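Local coordinates for protein acetyl-CoA acetyltransferase A (PDB 6BJA) that probably catalyses the reversible transfer of an acetyl group between coenzyme A thioesters through an acyl-cysteine intermediate, as in other thiolases of lipid metabolism, at residues L153-S156 with I157-Q160; A174-R177 with E178-D181; A371-S374 with D375-G378. One frame throughout, in Å; residues are numbered along the deposited sequence.

Contact 1: residues L153-S156 with I157-Q160; sequences LMDS and IEYQ
Asp155 OD1 takes two backbone N-H groups at once, those of Ile157 and Glu158, and so holds this tight turn from inside. On its far side Tyr159 and Gln160 together face Asp155 in a G1 beta bulge. The two bonds to OD1 differ in direction. Glu158 N, 2.7 Å from Asp155 OD1, comes in nearly along the C-O axis with an almost straight N-H (175°), whereas Ile157 N, also 2.7 Å from Asp155 OD1, approaches from above the carboxylate plane. With CG anti to the backbone N (chi1 -179°), the side chain brings OD1 within reach of both amides. The backbone closes the loop through Asp155 N and Gln160 O, 2.8 Å apart; the return bonds to Asp155 O from Tyr159 N and Gln160 N are both weak. Met154, its chain bent at chi2 and chi3, folds back alongside Gln160, bringing CE to 3.5 Å from Gln160 CA. Ser156 turns its hydroxyl to a second subunit, where OG bonds to Gln70 N, so the loop also takes part in the subunit interface. Its carbonyl lies over one face of the Tyr159 ring near the rim, with Ser156 O 3.0 Å from Tyr159 CZ.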
loop_
_atom_site.group_PDB
_atom_site.type_symbol
_atom_site.label_atom_id
_atom_site.label_comp_id
_atom_site.label_asym_id
_atom_site.label_seq_id
_atom_site.Cartn_x
_atom_site.Cartn_y
_atom_site.Cartn_z
ATOM N N LEU A 153 -14.327 -3.821 -14.594
ATOM C CA LEU A 153 -15.791 -3.719 -14.501
ATOM C C LEU A 153 -16.364 -2.336 -14.756
ATOM O O LEU A 153 -17.564 -2.205 -14.983
ATOM C CB LEU A 153 -16.255 -4.201 -13.129
ATOM C CG LEU A 153 -15.819 -5.627 -12.779
ATOM C CD1 LEU A 153 -16.257 -6.022 -11.387
ATOM C CD2 LEU A 153 -16.368 -6.599 -13.777
ATOM N N MET A 154 -15.517 -1.317 -14.699
ATOM C CA MET A 154 -15.917 0.070 -14.971
ATOM C C MET A 154 -15.726 0.406 -16.436
ATOM O O MET A 154 -14.658 0.169 -17.004
ATOM C CB MET A 154 -15.095 1.036 -14.123
ATOM C CG MET A 154 -15.355 0.979 -12.642
ATOM S SD MET A 154 -16.902 1.833 -12.217
ATOM C CE MET A 154 -16.537 3.519 -12.639
ATOM N N ASP A 155 -16.731 1.007 -17.060
ATOM C CA ASP A 155 -16.512 1.527 -18.389
ATOM C C ASP A 155 -15.635 2.753 -18.271
ATOM O O ASP A 155 -15.918 3.639 -17.466
ATOM C CB ASP A 155 -17.822 1.888 -19.078
ATOM C CG ASP A 155 -17.580 2.406 -20.475
ATOM O OD1 ASP A 155 -17.261 3.598 -20.619
ATOM O OD2 ASP A 155 -17.653 1.602 -21.426
ATOM N N SER A 156 -14.588 2.821 -19.092
ATOM C CA SER A 156 -13.584 3.868 -18.947
ATOM C C SER A 156 -13.890 5.109 -19.736
ATOM O O SER A 156 -13.128 6.073 -19.670
ATOM C CB SER A 156 -12.226 3.337 -19.387
ATOM O OG SER A 156 -11.899 2.243 -18.579
ATOM N N ILE A 157 -14.950 5.069 -20.530
ATOM C CA ILE A 157 -15.335 6.225 -21.327
ATOM C C ILE A 157 -16.458 6.956 -20.612
ATOM O O ILE A 157 -16.436 8.190 -20.527
ATOM C CB ILE A 157 -15.733 5.806 -22.760
ATOM C CG1 ILE A 157 -14.470 5.433 -23.548
ATOM C CG2 ILE A 157 -16.454 6.925 -23.493
ATOM C CD1 ILE A 157 -14.387 4.039 -23.956
ATOM N N GLU A 158 -17.431 6.198 -20.089
ATOM C CA GLU A 158 -18.533 6.739 -19.303
ATOM C C GLU A 158 -18.183 6.912 -17.825
ATOM O O GLU A 158 -18.894 7.581 -17.077
ATOM C CB GLU A 158 -19.759 5.821 -19.430
ATOM C CG GLU A 158 -20.366 5.783 -20.827
ATOM C CD GLU A 158 -21.225 7.000 -21.140
ATOM O OE1 GLU A 158 -21.468 7.824 -20.230
ATOM O OE2 GLU A 158 -21.661 7.128 -22.303
ATOM N N TYR A 159 -17.099 6.280 -17.406
ATOM C CA TYR A 159 -16.643 6.292 -16.023
ATOM C C TYR A 159 -17.766 5.905 -15.075
ATOM O O TYR A 159 -18.061 6.579 -14.094
ATOM C CB TYR A 159 -16.042 7.649 -15.664
ATOM C CG TYR A 159 -14.717 7.875 -16.391
ATOM C CD1 TYR A 159 -13.620 7.033 -16.167
ATOM C CD2 TYR A 159 -14.574 8.900 -17.312
ATOM C CE1 TYR A 159 -12.407 7.216 -16.846
ATOM C CE2 TYR A 159 -13.376 9.097 -17.990
ATOM C CZ TYR A 159 -12.295 8.256 -17.754
ATOM O OH TYR A 159 -11.095 8.447 -18.425
ATOM N N GLN A 160 -18.383 4.775 -15.390
ATOM C CA GLN A 160 -19.377 4.180 -14.514
ATOM C C GLN A 160 -19.382 2.691 -14.734
ATOM O O GLN A 160 -18.879 2.209 -15.743
ATOM C CB GLN A 160 -20.769 4.744 -14.764
ATOM C CG GLN A 160 -21.242 4.643 -16.185
ATOM C CD GLN A 160 -22.515 5.462 -16.398
ATOM O OE1 GLN A 160 -22.704 6.502 -15.768
ATOM N NE2 GLN A 160 -23.405 4.976 -17.257
#

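Contact 2: residues A174-R177 with E178-D181; sequences AFTR and EQLD. With ACT (acetate ion), chain B.
This is a local helix-start contact, in which the short link after helix 162-172 turns into helix 177-197 and a side chain of the first turn reaches back to the N-cap. Thr176 is the N-cap residue: its OG1 accepts from Gln179 N at 3.1 Å. In return Gln179 OE1 receives two donors, Thr176 N at 2.9 Å and the hydroxyl Thr176 OG1, also 2.9 Å away. The hydroxyl meets OE1 from the flank, at a C=O...donor angle of 107°, while the amide N lies more nearly in line with the carbonyl. Chi1 of 61° sets Thr176 OG1 between its own backbone N and carbonyl carbon, where it can serve both the helix N-H and the glutamine oxygen. The Gln179 side chain crosses that of Phe175 at about a right angle and leaves OE1 near the ring plane, at its edge. Phe175 CB rests 3.9 Å from Leu180 CD1, and both side chains also pack on Leu331 of helix 327-337.

From the next residue, Arg177 NE reaches one turn along to Asp181 OD2, a salt bridge of 2.8 Å. The carboxylate lies at the guanidinium edge, the two planes 80° apart, and NE meets OD2 on its syn side, though tilted out of the carboxylate plane. Arg177 NH1 bonds weakly to an acetate, probably from the crystallisation liquor. Protein bonds, from NH2 to the carbonyls of Val233 and Leu236 and from Asn252 to Asp181 OD1, hold both charged groups against neighbouring loops. The reciprocal Thr176-Gln179 pairing is a capping box, following the Schellman motif that ends the preceding helix at Ala174.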
loop_
_atom_site.group_PDB
_atom_site.type_symbol
_atom_site.label_atom_id
_atom_site.label_comp_id
_atom_site.label_asym_id
_atom_site.label_seq_id
_atom_site.Cartn_x
_atom_site.Cartn_y
_atom_site.Cartn_z
ATOM N N ALA A 174 -37.949 -1.740 -22.180
ATOM C CA ALA A 174 -39.015 -1.779 -21.181
ATOM C C ALA A 174 -38.997 -3.095 -20.410
ATOM O O ALA A 174 -40.035 -3.622 -19.997
ATOM C CB ALA A 174 -40.376 -1.540 -21.850
ATOM N N PHE A 175 -37.797 -3.635 -20.196
ATOM C CA PHE A 175 -37.665 -4.815 -19.366
ATOM C C PHE A 175 -37.897 -4.476 -17.900
ATOM O O PHE A 175 -37.766 -3.330 -17.464
ATOM C CB PHE A 175 -36.282 -5.462 -19.532
ATOM C CG PHE A 175 -36.058 -6.127 -20.863
ATOM C CD1 PHE A 175 -37.033 -6.893 -21.484
ATOM C CD2 PHE A 175 -34.833 -6.013 -21.489
ATOM C CE1 PHE A 175 -36.778 -7.513 -22.720
ATOM C CE2 PHE A 175 -34.581 -6.632 -22.704
ATOM C CZ PHE A 175 -35.537 -7.378 -23.319
ATOM N N THR A 176 -38.275 -5.505 -17.149
ATOM C CA THR A 176 -38.642 -5.382 -15.754
ATOM C C THR A 176 -37.770 -6.224 -14.844
ATOM O O THR A 176 -37.175 -7.225 -15.266
ATOM C CB THR A 176 -40.104 -5.813 -15.539
ATOM O OG1 THR A 176 -40.249 -7.195 -15.915
ATOM C CG2 THR A 176 -41.044 -4.996 -16.379
ATOM N N ARG A 177 -37.694 -5.805 -13.589
ATOM C CA ARG A 177 -37.065 -6.597 -12.534
ATOM C C ARG A 177 -37.554 -8.038 -12.569
ATOM O O ARG A 177 -36.781 -9.007 -12.430
ATOM C CB ARG A 177 -37.367 -5.955 -11.178
ATOM C CG ARG A 177 -36.935 -6.720 -9.960
ATOM C CD ARG A 177 -35.412 -6.895 -9.876
ATOM N NE ARG A 177 -35.060 -7.588 -8.643
ATOM C CZ ARG A 177 -34.835 -6.989 -7.475
ATOM N NH1 ARG A 177 -34.881 -5.667 -7.363
ATOM N NH2 ARG A 177 -34.554 -7.710 -6.406
ATOM N N GLU A 178 -38.868 -8.183 -12.743
ATOM C CA GLU A 178 -39.463 -9.495 -12.808
ATOM C C GLU A 178 -38.889 -10.357 -13.929
ATOM O O GLU A 178 -38.570 -11.537 -13.692
ATOM C CB GLU A 178 -40.981 -9.357 -12.970
ATOM C CG GLU A 178 -41.682 -8.864 -11.713
ATOM C CD GLU A 178 -41.655 -7.345 -11.481
ATOM O OE1 GLU A 178 -41.102 -6.580 -12.303
ATOM O OE2 GLU A 178 -42.234 -6.916 -10.452
ATOM N N GLN A 179 -38.734 -9.792 -15.124
ATOM C CA GLN A 179 -38.119 -10.524 -16.237
ATOM C C GLN A 179 -36.644 -10.804 -16.001
ATOM O O GLN A 179 -36.182 -11.905 -16.307
ATOM C CB GLN A 179 -38.261 -9.774 -17.546
ATOM C CG GLN A 179 -39.701 -9.658 -18.052
ATOM C CD GLN A 179 -39.819 -8.612 -19.100
ATOM O OE1 GLN A 179 -39.716 -7.422 -18.802
ATOM N NE2 GLN A 179 -40.003 -9.032 -20.351
ATOM N N LEU A 180 -35.910 -9.822 -15.477
ATOM C CA LEU A 180 -34.469 -10.027 -15.243
ATOM C C LEU A 180 -34.254 -11.143 -14.216
ATOM O O LEU A 180 -33.387 -12.018 -14.383
ATOM C CB LEU A 180 -33.786 -8.726 -14.768
ATOM C CG LEU A 180 -33.211 -7.820 -15.855
ATOM C CD1 LEU A 180 -34.202 -7.515 -16.937
ATOM C CD2 LEU A 180 -32.702 -6.538 -15.200
ATOM N N ASP A 181 -35.051 -11.134 -13.151
ATOM C CA ASP A 181 -34.916 -12.145 -12.098
ATOM C C ASP A 181 -35.348 -13.523 -12.601
ATOM O O ASP A 181 -34.674 -14.519 -12.318
ATOM C CB ASP A 181 -35.743 -11.765 -10.859
ATOM C CG ASP A 181 -35.070 -10.707 -10.001
ATOM O OD1 ASP A 181 -33.878 -10.366 -10.264
ATOM O OD2 ASP A 181 -35.736 -10.237 -9.048
HETATM C C ACT B . -35.694 -3.947 -3.911
HETATM O O ACT B . -34.979 -3.046 -3.407
HETATM O OXT ACT B . -35.934 -3.843 -5.137
HETATM C CH3 ACT B . -36.247 -5.069 -3.085
#

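Contact 3: residues A371-S374 with D375-G378; sequences ALKS and DELG
Lys373 and Glu376 lie side by side and point the same way, one at each end of a type II beta turn that runs from Lys373 to Glu376. Glu376 CG stands anti to its carbonyl carbon (chi1 -70°) and the chain continues extended, which lays the acid back along the lysine and returns OE1 to the start of the turn. There Glu376 OE1 accepts the Lys373 backbone N-H at 2.9 Å; the bond is nearly straight at the hydrogen (171°), but the donor stands above the carboxylate plane. The ammonium group plays no part in this pairing: the end of the Lys373 side chain leads away, with NZ 5.9 Å from Glu376 OE1. Its CB does brush the carboxylate, 3.7 Å from Glu376 OE1. The turn itself is closed by Glu376 N and Lys373 O, 3.0 Å apart, with the positive phi of Asp375 (79°) suiting the third position of a type II turn.

A water bridges the same acid to the helix end, donating to Glu376 OE1 at 2.8 Å and to Ala371 O. On the inner side, Leu372 reaches across with its two methyls divided: CD2 meets Leu377 O at 3.6 Å, and CD1 sits 3.8 Å from Gly378 N, where glycine offers no side chain to obstruct it. Ser374 OG bonds to Leu397 O, at the C-terminal residue. The turn thus joins helix 357-371 to strand 377-384, whose start is bonded through Leu377 to Ala318 and through Gly378 to Ile394 of strand 388-396, with Leu372 packed on Leu319 and Ile394.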
loop_
_atom_site.group_PDB
_atom_site.type_symbol
_atom_site.label_atom_id
_atom_site.label_comp_id
_atom_site.label_asym_id
_atom_site.label_seq_id
_atom_site.Cartn_x
_atom_site.Cartn_y
_atom_site.Cartn_z
ATOM N N ALA A 371 -22.559 -28.580 -27.314
ATOM C CA ALA A 371 -24.022 -28.694 -27.247
ATOM C C ALA A 371 -24.633 -28.978 -28.625
ATOM O O ALA A 371 -25.667 -29.652 -28.735
ATOM C CB ALA A 371 -24.615 -27.424 -26.659
ATOM N N LEU A 372 -24.004 -28.455 -29.673
ATOM C CA LEU A 372 -24.431 -28.720 -31.039
ATOM C C LEU A 372 -24.356 -30.197 -31.380
ATOM O O LEU A 372 -23.421 -30.884 -30.968
ATOM C CB LEU A 372 -23.572 -27.953 -32.036
ATOM C CG LEU A 372 -23.766 -26.438 -32.126
ATOM C CD1 LEU A 372 -22.644 -25.818 -32.961
ATOM C CD2 LEU A 372 -25.140 -26.079 -32.718
ATOM N N LYS A 373 -25.342 -30.668 -32.139
ATOM C CA LYS A 373 -25.269 -31.996 -32.744
ATOM C C LYS A 373 -24.703 -31.905 -34.158
ATOM O O LYS A 373 -24.665 -30.827 -34.752
ATOM C CB LYS A 373 -26.658 -32.641 -32.750
ATOM C CG LYS A 373 -27.235 -32.812 -31.348
ATOM C CD LYS A 373 -28.706 -33.193 -31.373
ATOM C CE LYS A 373 -29.354 -32.882 -30.023
ATOM N NZ LYS A 373 -28.513 -33.395 -28.895
ATOM N N SER A 374 -24.246 -33.031 -34.699
ATOM C CA SER A 374 -23.610 -33.034 -36.012
ATOM C C SER A 374 -24.497 -32.392 -37.077
ATOM O O SER A 374 -25.696 -32.659 -37.129
ATOM C CB SER A 374 -23.249 -34.462 -36.433
ATOM O OG SER A 374 -22.279 -35.012 -35.552
ATOM N N ASP A 375 -23.871 -31.546 -37.903
ATOM C CA ASP A 375 -24.483 -30.836 -39.031
ATOM C C ASP A 375 -25.283 -29.611 -38.597
ATOM O O ASP A 375 -25.773 -28.870 -39.444
ATOM C CB ASP A 375 -25.376 -31.772 -39.868
ATOM C CG ASP A 375 -24.589 -32.873 -40.543
ATOM O OD1 ASP A 375 -23.489 -32.580 -41.048
ATOM O OD2 ASP A 375 -25.072 -34.026 -40.576
ATOM N N GLU A 376 -25.413 -29.390 -37.291
ATOM C CA GLU A 376 -26.089 -28.190 -36.807
ATOM C C GLU A 376 -25.184 -26.970 -36.875
ATOM O O GLU A 376 -23.961 -27.074 -36.729
ATOM C CB GLU A 376 -26.591 -28.379 -35.376
ATOM C CG GLU A 376 -27.751 -29.356 -35.279
ATOM C CD GLU A 376 -28.370 -29.429 -33.893
ATOM O OE1 GLU A 376 -27.682 -29.119 -32.889
ATOM O OE2 GLU A 376 -29.560 -29.822 -33.799
ATOM N N LEU A 377 -25.823 -25.825 -37.103
ATOM C CA LEU A 377 -25.165 -24.521 -37.093
ATOM C C LEU A 377 -25.390 -23.851 -35.751
ATOM O O LEU A 377 -26.482 -23.894 -35.197
ATOM C CB LEU A 377 -25.694 -23.622 -38.213
ATOM C CG LEU A 377 -25.422 -24.089 -39.641
ATOM C CD1 LEU A 377 -26.006 -23.075 -40.609
ATOM C CD2 LEU A 377 -23.935 -24.309 -39.903
ATOM N N GLY A 378 -24.332 -23.230 -35.226
ATOM C CA GLY A 378 -24.449 -22.500 -33.982
ATOM C C GLY A 378 -23.799 -21.124 -34.110
ATOM O O GLY A 378 -22.891 -20.901 -34.920
HETATM O O HOH W 1 -28.079 -29.606 -30.180
#

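Overall arrangement
Along the chain the three contacts come in series, and none touches another. Contacts 1 and 2, whose centres are 24 Å apart, both fall in the N-terminal thiolase domain; helix 162-172 lies between them, so the hairpin loop, this helix and the capped start of helix 177-197 follow closely on one another. Bound coenzyme A touches Leu153 of contact 1 and lies about 9 Å from the Asp181 side chain of contact 2. Contact 3 belongs to the C-terminal domain, 37 Å from contact 1 between centres and across the chain's middle from it. Contacts 1 and 2 thus probably help shape the coenzyme A side of the subunit, while contact 3 joins a helix to the large mixed sheet.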